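Local coordinates for protein VIN1 (Oscarella pearsei, PDB 6BFI) that binds actin filaments as a vinculin homologue and may take part in cell-cell adhesion, at residues N616-P620 with C818-R822. Numbering follows the deposited sequence.
Sequences NWVPP and CIRLR
R820 reaches the backbone of N616, just after helix 589-615, and illustrates how one long side chain can join two surface loops. Its CB, CG, CD and NE span the gap without meeting 616-620, extended from CG to NE; rotation about the CD-NE bond (chi4 -87°) presents the guanidinium. R820 CZ lies 3.3 Å from N616 O, at the group's edge and in its plane. R820 NH2 donates to N616 O at 2.7 Å. R820 NH1 adds a weak bond to the same oxygen, bent to 132°. R820 NH2 also lies 3.2 Å from V618 N, two donors that form no bond. The N616 amide is nearly parallel to the guanidinium, yet its OD1, 3.2 Å from R820 NH1, is too poorly aligned to bond. V618 packs over one guanidinium face, its CG2 3.7 Å from R820 NH1. I819 CD1 touches P620 O at 3.2 Å. A leucine in place of R820 would probably leave N616 O without both donors and V618 without its flat neighbour. The 616-620 loop opens a proline-rich stretch which, as in vertebrate vinculin, probably links head to tail, and the contact joins its start to the segment after helix 786-817, probably the tail's last. The acceptor is a neutral carbonyl, so the attachment is a pair of charge-assisted hydrogen bonds, one of them weak, probably favoured by the adjoining helix end, with no carboxylate from either segment.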
# COMPACT_ATOMS: atom_id res chain seq x y z
N ASN A 616 -22.92 -3.87 -15.88
CA ASN A 616 -21.47 -3.98 -16.06
C ASN A 616 -20.83 -5.00 -15.13
O ASN A 616 -19.61 -5.17 -15.17
CB ASN A 616 -20.81 -2.61 -15.87
CG ASN A 616 -19.40 -2.55 -16.45
OD1 ASN A 616 -18.41 -2.61 -15.71
ND2 ASN A 616 -19.31 -2.43 -17.77
N TRP A 617 -21.62 -5.69 -14.31
CA TRP A 617 -21.05 -6.59 -13.31
C TRP A 617 -20.52 -7.86 -13.96
O TRP A 617 -21.14 -8.43 -14.86
CB TRP A 617 -22.09 -6.93 -12.25
CG TRP A 617 -21.53 -7.67 -11.06
CD1 TRP A 617 -20.93 -7.12 -9.97
CD2 TRP A 617 -21.54 -9.09 -10.85
NE1 TRP A 617 -20.55 -8.11 -9.09
CE2 TRP A 617 -20.92 -9.33 -9.61
CE3 TRP A 617 -22.01 -10.17 -11.60
CZ2 TRP A 617 -20.75 -10.61 -9.09
CZ3 TRP A 617 -21.85 -11.45 -11.08
CH2 TRP A 617 -21.22 -11.65 -9.84
N VAL A 618 -19.37 -8.32 -13.48
CA VAL A 618 -18.72 -9.54 -13.95
C VAL A 618 -18.34 -10.37 -12.73
O VAL A 618 -17.89 -9.80 -11.73
CB VAL A 618 -17.50 -9.21 -14.83
CG1 VAL A 618 -16.65 -10.46 -15.08
CG2 VAL A 618 -17.93 -8.60 -16.15
N PRO A 619 -18.54 -11.68 -12.75
CA PRO A 619 -18.10 -12.52 -11.63
C PRO A 619 -16.63 -12.31 -11.34
O PRO A 619 -15.80 -12.37 -12.26
CB PRO A 619 -18.38 -13.95 -12.11
CG PRO A 619 -18.62 -13.83 -13.60
CD PRO A 619 -19.22 -12.48 -13.79
N PRO A 620 -16.27 -12.04 -10.08
CA PRO A 620 -14.87 -11.71 -9.75
C PRO A 620 -13.90 -12.81 -10.13
O PRO A 620 -13.17 -12.70 -11.12
CB PRO A 620 -14.91 -11.50 -8.23
CG PRO A 620 -16.34 -11.17 -7.93
CD PRO A 620 -17.15 -11.96 -8.90
N CYS A 818 -6.48 -10.07 -15.02
CA CYS A 818 -7.05 -10.74 -16.18
C CYS A 818 -8.56 -10.92 -16.09
O CYS A 818 -9.12 -11.71 -16.86
CB CYS A 818 -6.37 -12.09 -16.40
SG CYS A 818 -4.65 -12.00 -16.94
N ILE A 819 -9.23 -10.22 -15.18
CA ILE A 819 -10.68 -10.37 -15.02
C ILE A 819 -11.45 -9.44 -15.95
O ILE A 819 -12.45 -9.84 -16.54
CB ILE A 819 -11.07 -10.15 -13.54
CG1 ILE A 819 -10.39 -11.20 -12.66
CG2 ILE A 819 -12.58 -10.22 -13.37
CD1 ILE A 819 -10.51 -10.92 -11.17
N ARG A 820 -11.00 -8.19 -16.08
CA ARG A 820 -11.65 -7.20 -16.94
C ARG A 820 -10.64 -6.74 -17.99
O ARG A 820 -10.07 -5.64 -17.89
CB ARG A 820 -12.19 -6.02 -16.12
CG ARG A 820 -13.42 -6.35 -15.29
CD ARG A 820 -14.01 -5.10 -14.67
NE ARG A 820 -15.22 -5.38 -13.90
CZ ARG A 820 -16.44 -5.43 -14.42
NH1 ARG A 820 -16.62 -5.21 -15.72
NH2 ARG A 820 -17.48 -5.69 -13.65
N LEU A 821 -10.41 -7.58 -18.99
CA LEU A 821 -9.51 -7.26 -20.09
C LEU A 821 -10.31 -6.72 -21.27
O LEU A 821 -11.50 -7.01 -21.44
CB LEU A 821 -8.72 -8.49 -20.53
CG LEU A 821 -7.67 -9.03 -19.55
CD1 LEU A 821 -7.00 -10.27 -20.13
CD2 LEU A 821 -6.64 -7.96 -19.23
N ARG A 822 -9.63 -5.93 -22.10
CA ARG A 822 -10.24 -5.45 -23.33
C ARG A 822 -10.51 -6.63 -24.26
O ARG A 822 -9.70 -7.56 -24.34
CB ARG A 822 -9.32 -4.44 -24.01
CG ARG A 822 -9.06 -3.20 -23.18
CD ARG A 822 -7.63 -2.72 -23.31
NE ARG A 822 -7.31 -2.27 -24.66
CZ ARG A 822 -6.11 -1.82 -25.03
NH1 ARG A 822 -5.13 -1.75 -24.15
NH2 ARG A 822 -5.91 -1.43 -26.28